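Local coordinates for protein endoglucanase E-5 (Thermobifida fusca, PDB 2CKS) that hydrolyses internal beta-1,4-glucosidic linkages in cellulose, lichenin and cereal beta-D-glucans through its family 5 glycoside hydrolase catalytic domain, at residues 76-90 with 118-132. Numbering follows the deposited sequence. Where two conformers were deposited one is given.
Sequences RGFTDRMHQLIDMAT and FFAEIAQRHASKTNV. With NA (sodium ion), chain H.
H83, E121 and H126 form the polar centre of the contact, and a chain of hydrogen bonds runs through them. Both ring nitrogens of H83 are used: NE2 donates to OE1 of E121 (2.9 Å), and ND1 pairs with NE2 of H126 (2.9 Å). On its other nitrogen, H126 ND1 accepts from NZ of K129, which also meets OD1 of D87 in a salt bridge (3.0 Å). Histidine suits both places, since its two nitrogens let one flat ring relay between polar partners.

E121, with CG anti to its backbone N (chi1 177°) and an extended chain, reaches R76, whose NH1 and NH2 grip it end-on, one to each oxygen; NH2 to OE1 is 2.7 Å. R76 NH2 also binds D80. A glutamine in place of E121 would probably weaken the hold on R76 and leave its positive charge balanced mainly by D80.

Stacking fixes the H83 ring from one face, where the R125 guanidinium lies nearly flat on it, planes 21° apart. I86 lays CG2 over a face of the H126 ring, 3.8 Å from its centroid, while CD1 approaches CG2 of I122; a branched aliphatic residue can serve both. Farther along, N131 ND2 donates to T90 OG1 (3.0 Å) and also to the L94 carbonyl.

The helical segments 76-90 and 118-126 cross at -31°; they belong to helices 75-90 and 112-126, successive outer helices of the TIM barrel. M82 and F118 face inward onto strands 59-65 and 95-101, and the turn after H126 leads through the sodium-binding carbonyls of A127 and K129 into strand 132-135.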
loop_
_atom_site.group_PDB
_atom_site.type_symbol
_atom_site.label_atom_id
_atom_site.label_comp_id
_atom_site.label_asym_id
_atom_site.label_seq_id
_atom_site.Cartn_x
_atom_site.Cartn_y
_atom_site.Cartn_z
ATOM N N ARG A 76 3.770 -4.083 -21.448
ATOM C CA ARG A 76 3.053 -5.335 -21.636
ATOM C C ARG A 76 3.466 -6.412 -20.625
ATOM O O ARG A 76 2.617 -7.045 -19.996
ATOM C CB ARG A 76 3.258 -5.826 -23.076
ATOM C CG ARG A 76 2.382 -6.977 -23.494
ATOM C CD ARG A 76 0.934 -6.591 -23.699
ATOM N NE ARG A 76 0.184 -6.957 -22.517
ATOM C CZ ARG A 76 -0.777 -6.233 -21.947
ATOM N NH1 ARG A 76 -1.176 -5.064 -22.438
ATOM N NH2 ARG A 76 -1.346 -6.716 -20.860
ATOM N N GLY A 77 4.769 -6.619 -20.453
ATOM C CA GLY A 77 5.249 -7.648 -19.545
ATOM C C GLY A 77 4.889 -7.345 -18.096
ATOM O O GLY A 77 4.483 -8.231 -17.358
ATOM N N PHE A 78 5.037 -6.092 -17.696
ATOM C CA PHE A 78 4.701 -5.697 -16.326
ATOM C C PHE A 78 3.207 -5.809 -16.067
ATOM O O PHE A 78 2.804 -6.266 -15.003
ATOM C CB PHE A 78 5.207 -4.296 -15.980
ATOM C CG PHE A 78 6.645 -4.262 -15.557
ATOM C CD1 PHE A 78 7.007 -4.496 -14.234
ATOM C CD2 PHE A 78 7.642 -4.006 -16.483
ATOM C CE1 PHE A 78 8.345 -4.474 -13.853
ATOM C CE2 PHE A 78 8.970 -3.972 -16.105
ATOM C CZ PHE A 78 9.321 -4.205 -14.791
ATOM N N THR A 79 2.387 -5.424 -17.039
ATOM C CA THR A 79 0.943 -5.530 -16.875
ATOM C C THR A 79 0.519 -6.996 -16.736
ATOM O O THR A 79 -0.295 -7.333 -15.878
ATOM C CB THR A 79 0.227 -4.873 -18.061
ATOM O OG1 THR A 79 0.628 -3.502 -18.169
ATOM C CG2 THR A 79 -1.290 -4.821 -17.841
ATOM N N ASP A 80 1.087 -7.871 -17.563
ATOM C CA ASP A 80 0.737 -9.283 -17.512
ATOM C C ASP A 80 1.144 -9.897 -16.177
ATOM O O ASP A 80 0.419 -10.711 -15.621
ATOM C CB ASP A 80 1.366 -10.058 -18.673
ATOM C CG ASP A 80 0.637 -9.840 -19.984
ATOM O OD1 ASP A 80 -0.555 -9.450 -19.963
ATOM O OD2 ASP A 80 1.185 -10.041 -21.088
ATOM N N ARG A 81 2.290 -9.490 -15.641
ATOM C CA ARG A 81 2.699 -9.993 -14.337
ATOM C C ARG A 81 1.770 -9.492 -13.220
ATOM O O ARG A 81 1.475 -10.224 -12.270
ATOM C CB ARG A 81 4.149 -9.631 -14.059
ATOM C CG ARG A 81 4.667 -10.050 -12.700
ATOM C CD ARG A 81 4.511 -11.537 -12.396
ATOM N NE ARG A 81 5.360 -11.894 -11.268
ATOM C CZ ARG A 81 5.226 -12.977 -10.519
ATOM N NH1 ARG A 81 4.256 -13.855 -10.733
ATOM N NH2 ARG A 81 6.078 -13.176 -9.524
ATOM N N MET A 82 1.317 -8.251 -13.336
ATOM C CA MET A 82 0.389 -7.704 -12.360
ATOM C C MET A 82 -0.935 -8.470 -12.383
ATOM O O MET A 82 -1.463 -8.805 -11.333
ATOM C CB MET A 82 0.180 -6.208 -12.580
ATOM C CG MET A 82 1.397 -5.359 -12.210
ATOM S SD MET A 82 1.843 -5.363 -10.461
ATOM C CE MET A 82 0.660 -4.196 -9.816
ATOM N N HIS A 83 -1.454 -8.783 -13.568
ATOM C CA HIS A 83 -2.650 -9.614 -13.672
ATOM C C HIS A 83 -2.427 -10.944 -12.960
ATOM O O HIS A 83 -3.284 -11.415 -12.225
ATOM C CB HIS A 83 -2.972 -9.925 -15.129
ATOM C CG HIS A 83 -3.548 -8.784 -15.908
ATOM N ND1 HIS A 83 -4.578 -7.987 -15.446
ATOM C CD2 HIS A 83 -3.267 -8.346 -17.158
ATOM C CE1 HIS A 83 -4.892 -7.100 -16.374
ATOM N NE2 HIS A 83 -4.111 -7.298 -17.422
ATOM N N GLN A 84 -1.278 -11.567 -13.215
ATOM C CA GLN A 84 -0.960 -12.843 -12.607
ATOM C C GLN A 84 -0.912 -12.733 -11.089
ATOM O O GLN A 84 -1.454 -13.579 -10.396
ATOM C CB GLN A 84 0.369 -13.357 -13.142
ATOM C CG GLN A 84 0.728 -14.743 -12.696
ATOM C CD GLN A 84 1.979 -15.210 -13.391
ATOM O OE1 GLN A 84 3.022 -14.562 -13.291
ATOM N NE2 GLN A 84 1.874 -16.297 -14.146
ATOM N N LEU A 85 -0.294 -11.671 -10.575
ATOM C CA LEU A 85 -0.170 -11.509 -9.133
ATOM C C LEU A 85 -1.519 -11.188 -8.484
ATOM O O LEU A 85 -1.791 -11.621 -7.380
ATOM C CB LEU A 85 0.863 -10.439 -8.793
ATOM C CG LEU A 85 2.328 -10.829 -9.051
ATOM C CD1 LEU A 85 3.198 -9.573 -9.039
ATOM C CD2 LEU A 85 2.813 -11.836 -8.034
ATOM N N ILE A 86 -2.370 -10.435 -9.168
ATOM C CA ILE A 86 -3.706 -10.150 -8.650
ATOM C C ILE A 86 -4.496 -11.445 -8.511
ATOM O O ILE A 86 -5.159 -11.664 -7.505
ATOM C CB ILE A 86 -4.453 -9.148 -9.559
ATOM C CG1 ILE A 86 -3.834 -7.755 -9.420
ATOM C CG2 ILE A 86 -5.950 -9.067 -9.198
ATOM C CD1 ILE A 86 -4.178 -6.836 -10.562
ATOM N N ASP A 87 -4.433 -12.294 -9.531
ATOM C CA ASP A 87 -5.105 -13.591 -9.490
ATOM C C ASP A 87 -4.522 -14.495 -8.405
ATOM O O ASP A 87 -5.260 -15.167 -7.704
ATOM C CB ASP A 87 -5.024 -14.296 -10.846
ATOM C CG ASP A 87 -5.864 -13.617 -11.907
ATOM O OD1 ASP A 87 -6.734 -12.794 -11.545
ATOM O OD2 ASP A 87 -5.717 -13.843 -13.135
ATOM N N MET A 88 -3.201 -14.492 -8.252
ATOM C CA MET A 88 -2.555 -15.327 -7.245
ATOM C C MET A 88 -2.977 -14.902 -5.845
ATOM O O MET A 88 -3.287 -15.734 -5.001
ATOM C CB MET A 88 -1.032 -15.252 -7.369
ATOM C CG MET A 88 -0.487 -16.020 -8.529
ATOM S SD MET A 88 1.299 -15.926 -8.632
ATOM C CE MET A 88 1.784 -17.151 -7.391
ATOM N N ALA A 89 -3.005 -13.601 -5.602
ATOM C CA ALA A 89 -3.407 -13.097 -4.294
ATOM C C ALA A 89 -4.847 -13.483 -4.001
ATOM O O ALA A 89 -5.175 -13.905 -2.901
ATOM C CB ALA A 89 -3.243 -11.625 -4.232
ATOM N N THR A 90 -5.703 -13.345 -5.004
ATOM C CA THR A 90 -7.118 -13.674 -4.874
ATOM C C THR A 90 -7.320 -15.157 -4.572
ATOM O O THR A 90 -8.159 -15.515 -3.747
ATOM C CB THR A 90 -7.856 -13.271 -6.160
ATOM O OG1 THR A 90 -7.699 -11.857 -6.373
ATOM C CG2 THR A 90 -9.360 -13.470 -6.024
ATOM N N PHE A 118 -2.812 1.743 -18.051
ATOM C CA PHE A 118 -2.639 0.603 -17.160
ATOM C C PHE A 118 -3.910 0.356 -16.348
ATOM O O PHE A 118 -4.413 -0.755 -16.317
ATOM C CB PHE A 118 -1.437 0.825 -16.235
ATOM C CG PHE A 118 -1.311 -0.194 -15.126
ATOM C CD1 PHE A 118 -0.813 -1.462 -15.370
ATOM C CD2 PHE A 118 -1.671 0.133 -13.823
ATOM C CE1 PHE A 118 -0.705 -2.384 -14.335
ATOM C CE2 PHE A 118 -1.554 -0.780 -12.803
ATOM C CZ PHE A 118 -1.076 -2.020 -13.048
ATOM N N PHE A 119 -4.422 1.395 -15.697
ATOM C CA PHE A 119 -5.596 1.235 -14.838
ATOM C C PHE A 119 -6.857 0.886 -15.629
ATOM O O PHE A 119 -7.686 0.137 -15.143
ATOM C CB PHE A 119 -5.801 2.457 -13.935
ATOM C CG PHE A 119 -4.904 2.465 -12.723
ATOM C CD1 PHE A 119 -5.033 1.484 -11.752
ATOM C CD2 PHE A 119 -3.936 3.442 -12.552
ATOM C CE1 PHE A 119 -4.207 1.473 -10.647
ATOM C CE2 PHE A 119 -3.118 3.441 -11.437
ATOM C CZ PHE A 119 -3.256 2.459 -10.486
ATOM N N ALA A 120 -6.985 1.377 -16.855
ATOM C CA ALA A 120 -8.106 0.970 -17.698
ATOM C C ALA A 120 -8.067 -0.536 -17.922
ATOM O O ALA A 120 -9.084 -1.208 -17.820
ATOM C CB ALA A 120 -8.076 1.691 -19.022
ATOM N N GLU A 121 -6.887 -1.072 -18.219
ATOM C CA GLU A 121 -6.759 -2.507 -18.446
ATOM C C GLU A 121 -7.035 -3.313 -17.168
ATOM O O GLU A 121 -7.762 -4.314 -17.192
ATOM C CB GLU A 121 -5.386 -2.871 -19.007
ATOM C CG GLU A 121 -5.255 -4.378 -19.160
ATOM C CD GLU A 121 -4.121 -4.847 -20.039
ATOM O OE1 GLU A 121 -3.879 -6.080 -20.021
ATOM O OE2 GLU A 121 -3.481 -4.021 -20.729
ATOM N N ILE A 122 -6.468 -2.873 -16.051
ATOM C CA ILE A 122 -6.624 -3.588 -14.796
ATOM C C ILE A 122 -8.081 -3.554 -14.355
ATOM O O ILE A 122 -8.652 -4.577 -14.003
ATOM C CB ILE A 122 -5.726 -2.971 -13.706
ATOM C CG1 ILE A 122 -4.242 -3.128 -14.057
ATOM C CG2 ILE A 122 -6.053 -3.568 -12.330
ATOM C CD1 ILE A 122 -3.725 -4.551 -14.159
ATOM N N ALA A 123 -8.693 -2.375 -14.380
ATOM C CA ALA A 123 -10.078 -2.243 -13.927
ATOM C C ALA A 123 -11.058 -3.055 -14.772
ATOM O O ALA A 123 -11.996 -3.636 -14.233
ATOM C CB ALA A 123 -10.493 -0.775 -13.889
ATOM N N GLN A 124 -10.857 -3.087 -16.087
ATOM C CA GLN A 124 -11.740 -3.869 -16.957
ATOM C C GLN A 124 -11.593 -5.361 -16.657
ATOM O O GLN A 124 -12.592 -6.055 -16.450
ATOM C CB GLN A 124 -11.474 -3.595 -18.441
ATOM C CG GLN A 124 -12.556 -4.167 -19.379
ATOM C CD GLN A 124 -12.308 -5.605 -19.832
ATOM O OE1 GLN A 124 -11.197 -6.135 -19.705
ATOM N NE2 GLN A 124 -13.346 -6.235 -20.378
ATOM N N ARG A 125 -10.352 -5.838 -16.590
ATOM C CA ARG A 125 -10.095 -7.259 -16.375
ATOM C C ARG A 125 -10.635 -7.752 -15.043
ATOM O O ARG A 125 -11.184 -8.855 -14.956
ATOM C CB ARG A 125 -8.595 -7.532 -16.428
ATOM C CG ARG A 125 -8.213 -8.998 -16.262
ATOM C CD ARG A 125 -8.487 -9.843 -17.489
ATOM N NE ARG A 125 -7.548 -9.564 -18.576
ATOM C CZ ARG A 125 -6.309 -10.064 -18.671
ATOM N NH1 ARG A 125 -5.815 -10.884 -17.740
ATOM N NH2 ARG A 125 -5.552 -9.730 -19.709
ATOM N N HIS A 126 -10.490 -6.932 -14.014
ATOM C CA HIS A 126 -10.765 -7.361 -12.639
ATOM C C HIS A 126 -12.010 -6.727 -12.022
ATOM O O HIS A 126 -12.224 -6.833 -10.816
ATOM C CB HIS A 126 -9.533 -7.087 -11.787
ATOM C CG HIS A 126 -8.312 -7.790 -12.284
ATOM N ND1 HIS A 126 -8.041 -9.107 -11.985
ATOM C CD2 HIS A 126 -7.327 -7.379 -13.116
ATOM C CE1 HIS A 126 -6.919 -9.467 -12.582
ATOM N NE2 HIS A 126 -6.468 -8.439 -13.279
ATOM N N ALA A 127 -12.857 -6.116 -12.857
ATOM C CA ALA A 127 -14.074 -5.451 -12.379
ATOM C C ALA A 127 -14.984 -6.348 -11.534
ATOM O O ALA A 127 -15.627 -5.864 -10.603
ATOM C CB ALA A 127 -14.866 -4.870 -13.558
ATOM N N SER A 128 -15.047 -7.638 -11.847
ATOM C CA SER A 128 -15.919 -8.559 -11.114
ATOM C C SER A 128 -15.385 -8.924 -9.725
ATOM O O SER A 128 -16.143 -9.388 -8.869
ATOM C CB SER A 128 -16.180 -9.834 -11.927
ATOM O OG SER A 128 -15.014 -10.628 -12.037
ATOM N N LYS A 129 -14.090 -8.731 -9.497
ATOM C CA LYS A 129 -13.507 -8.962 -8.176
ATOM C C LYS A 129 -13.988 -7.905 -7.192
ATOM O O LYS A 129 -14.292 -6.784 -7.591
ATOM C CB LYS A 129 -11.977 -8.928 -8.245
ATOM C CG LYS A 129 -11.355 -10.091 -9.015
ATOM C CD LYS A 129 -9.840 -10.084 -8.881
ATOM C CE LYS A 129 -9.199 -11.339 -9.446
ATOM N NZ LYS A 129 -9.373 -11.463 -10.920
ATOM N N THR A 130 -14.061 -8.266 -5.917
ATOM C CA THR A 130 -14.432 -7.329 -4.863
ATOM C C THR A 130 -13.298 -7.084 -3.864
ATOM O O THR A 130 -13.492 -6.408 -2.858
ATOM C CB THR A 130 -15.666 -7.853 -4.110
ATOM O OG1 THR A 130 -15.408 -9.163 -3.592
ATOM C CG2 THR A 130 -16.840 -8.045 -5.062
ATOM N N ASN A 131 -12.115 -7.619 -4.153
ATOM C CA ASN A 131 -10.995 -7.595 -3.218
ATOM C C ASN A 131 -9.809 -6.767 -3.682
ATOM O O ASN A 131 -8.747 -6.819 -3.069
ATOM C CB ASN A 131 -10.521 -9.034 -2.935
ATOM C CG ASN A 131 -9.952 -9.716 -4.172
ATOM O OD1 ASN A 131 -10.598 -9.756 -5.217
ATOM N ND2 ASN A 131 -8.739 -10.256 -4.060
ATOM N N VAL A 132 -9.998 -6.002 -4.749
ATOM C CA VAL A 132 -8.930 -5.208 -5.345
ATOM C C VAL A 132 -9.177 -3.725 -5.050
ATOM O O VAL A 132 -10.279 -3.215 -5.269
ATOM C CB VAL A 132 -8.868 -5.441 -6.862
ATOM C CG1 VAL A 132 -7.721 -4.670 -7.483
ATOM C CG2 VAL A 132 -8.724 -6.939 -7.172
HETATM NA NA NA H . -15.217 -4.625 -8.588
HETATM O O HOH W 1 -12.410 -4.824 -8.965
HETATM O O HOH W 2 -17.484 -5.335 -8.219
HETATM O O HOH W 3 -14.787 -3.413 -7.362
HETATM O O HOH W 4 -14.876 -3.840 -5.998
#